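Isochorismatase family protein (Enterococcus faecalis, PDB 2A67) is probably a hydrolase of the isochorismatase family, although its substrate and exact reaction are not established. Local coordinates at residues I10-G15 with E105-Q110. Residues are numbered along the deposited sequence; the frame is centred on the assembly and turned at random.
Sequences IDFQKG and EIAGVQ
Ile10 and Gly108 form the last parallel bridge between strands 5-10 and 103-109, a compact example of how a Rossmann-like sheet can lead into a loop that probably contributes to the active site, as in relatives. Ile10 reaches both ways along its neighbour: its N donates to Ala107 O at 2.8 Å, and its O accepts from Val109 N at 3.0 Å, with an angle at the hydrogen of 160°. Gly108 CA adds a weak, bent C-H...O contact to Ile10 O (3.2 Å). The unusual backbone angles of Gly108 suit glycine, and its lack of a side chain lets this carbonyl come close.

Packing is tightest just beyond the bridge. An inverse gamma turn, closed by a weak bond from Gln13 N to Asp11 O, kinks the chain at Phe12. With CG anti to the carbonyl carbon (chi1 -79°), the Phe12 ring lies back over the strand and sets one face on Gly108, CZ coming within 3.3 Å of Gly108 CA. Val109 CG1 approaches the same ring obliquely at CE1, 4.0 Å away. Ile10 CD1 meets Ile106 CG2 at 3.6 Å, the two side chains crossing obliquely.

Past Asp11 and Val109 the backbones part, and the contact loosens towards the partly exposed Lys14 and Gln110. A cis peptide joins Val109 to Gln110, which occupies the N-cap position of helix 111-125. Asp11 OD2 forms a salt bridge with Lys81 NZ, while its side chain touches Cys114, a grouping consistent with the Asp-Lys-Cys triad of related cysteine hydrolases.

Both strands lie centrally in the parallel sheet, covered on each face: Ile10 and Ile106 pack on helix 111-125, Phe12 and Ala107 against Val33 of helix 26-42, while strand 47-52 borders Asp11.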
loop_
_atom_site.group_PDB
_atom_site.type_symbol
_atom_site.label_atom_id
_atom_site.label_comp_id
_atom_site.label_asym_id
_atom_site.label_seq_id
_atom_site.Cartn_x
_atom_site.Cartn_y
_atom_site.Cartn_z
ATOM N N ILE D 10 7.913 -1.043 13.293
ATOM C CA ILE D 10 7.731 0.245 12.649
ATOM C C ILE D 10 7.110 1.297 13.592
ATOM O O ILE D 10 5.987 1.160 14.114
ATOM C CB ILE D 10 6.913 0.124 11.328
ATOM C CG1 ILE D 10 7.604 -0.820 10.333
ATOM C CG2 ILE D 10 6.645 1.577 10.709
ATOM C CD1 ILE D 10 6.650 -1.316 9.249
ATOM N N ASP D 11 7.878 2.355 13.798
ATOM C CA ASP D 11 7.401 3.606 14.441
ATOM C C ASP D 11 6.767 3.408 15.797
ATOM O O ASP D 11 5.762 4.055 16.112
ATOM C CB ASP D 11 6.392 4.362 13.541
ATOM C CG ASP D 11 7.002 4.904 12.242
ATOM O OD1 ASP D 11 8.211 4.793 11.998
ATOM O OD2 ASP D 11 6.247 5.465 11.426
ATOM N N PHE D 12 7.337 2.539 16.612
ATOM C CA PHE D 12 6.924 2.370 17.991
ATOM C C PHE D 12 7.560 3.438 18.881
ATOM O O PHE D 12 8.386 3.128 19.764
ATOM C CB PHE D 12 7.344 0.996 18.509
ATOM C CG PHE D 12 6.457 -0.116 18.076
ATOM C CD1 PHE D 12 5.074 -0.071 18.336
ATOM C CD2 PHE D 12 6.994 -1.236 17.449
ATOM C CE1 PHE D 12 4.249 -1.168 17.966
ATOM C CE2 PHE D 12 6.169 -2.335 17.070
ATOM C CZ PHE D 12 4.819 -2.295 17.333
ATOM N N GLN D 13 7.126 4.681 18.678
ATOM C CA GLN D 13 7.705 5.865 19.336
ATOM C C GLN D 13 6.680 6.599 20.245
ATOM O O GLN D 13 5.484 6.676 19.918
ATOM C CB GLN D 13 8.229 6.814 18.259
ATOM C CG GLN D 13 9.233 6.146 17.236
ATOM C CD GLN D 13 9.376 6.976 16.001
ATOM O OE1 GLN D 13 8.760 6.701 14.991
ATOM N NE2 GLN D 13 10.186 8.026 16.079
ATOM N N LYS D 14 7.179 7.128 21.370
ATOM C CA LYS D 14 6.342 7.733 22.419
ATOM C C LYS D 14 5.330 8.743 21.870
ATOM O O LYS D 14 4.145 8.681 22.206
ATOM C CB LYS D 14 7.218 8.386 23.481
ATOM C CG LYS D 14 8.295 7.468 24.039
ATOM C CD LYS D 14 9.055 8.201 25.139
ATOM C CE LYS D 14 10.519 7.838 25.184
ATOM N NZ LYS D 14 11.281 9.093 25.621
ATOM N N GLY D 15 5.784 9.605 20.969
ATOM C CA GLY D 15 4.951 10.703 20.479
ATOM C C GLY D 15 3.929 10.413 19.393
ATOM O O GLY D 15 3.441 11.341 18.761
ATOM N N GLU D 105 9.347 -10.135 9.135
ATOM C CA GLU D 105 8.183 -10.202 10.033
ATOM C C GLU D 105 7.886 -8.776 10.516
ATOM O O GLU D 105 8.677 -8.183 11.233
ATOM C CB GLU D 105 8.440 -11.107 11.260
ATOM C CG GLU D 105 7.199 -11.242 12.154
ATOM C CD GLU D 105 7.402 -12.215 13.329
ATOM O OE1 GLU D 105 8.306 -13.106 13.262
ATOM O OE2 GLU D 105 6.616 -12.096 14.289
ATOM N N ILE D 106 6.713 -8.265 10.181
ATOM C CA ILE D 106 6.418 -6.838 10.354
ATOM C C ILE D 106 5.418 -6.552 11.466
ATOM O O ILE D 106 4.403 -7.237 11.618
ATOM C CB ILE D 106 5.928 -6.254 8.993
ATOM C CG1 ILE D 106 7.071 -6.349 7.964
ATOM C CG2 ILE D 106 5.492 -4.735 9.129
ATOM C CD1 ILE D 106 6.675 -6.283 6.489
ATOM N N ALA D 107 5.678 -5.493 12.229
ATOM C CA ALA D 107 4.758 -5.021 13.267
ATOM C C ALA D 107 4.928 -3.489 13.331
ATOM O O ALA D 107 5.942 -2.957 12.846
ATOM C CB ALA D 107 5.114 -5.677 14.634
ATOM N N GLY D 108 3.910 -2.798 13.827
ATOM C CA GLY D 108 4.102 -1.374 14.217
ATOM C C GLY D 108 2.831 -0.601 14.146
ATOM O O GLY D 108 1.747 -1.170 14.183
ATOM N N VAL D 109 2.989 0.720 14.006
ATOM C CA VAL D 109 1.905 1.699 13.970
ATOM C C VAL D 109 2.313 2.753 12.929
ATOM O O VAL D 109 3.508 2.879 12.634
ATOM C CB VAL D 109 1.720 2.399 15.382
ATOM C CG1 VAL D 109 1.475 1.333 16.506
ATOM C CG2 VAL D 109 2.982 3.198 15.727
ATOM N N GLN D 110 1.353 3.447 12.318
ATOM C CA GLN D 110 -0.069 3.117 12.444
ATOM C C GLN D 110 -0.437 2.119 11.349
ATOM O O GLN D 110 0.069 2.218 10.247
ATOM C CB GLN D 110 -0.956 4.381 12.282
ATOM C CG GLN D 110 -0.960 5.251 13.546
ATOM C CD GLN D 110 -1.640 6.573 13.298
ATOM O OE1 GLN D 110 -2.863 6.664 13.177
ATOM N NE2 GLN D 110 -0.841 7.596 13.168
#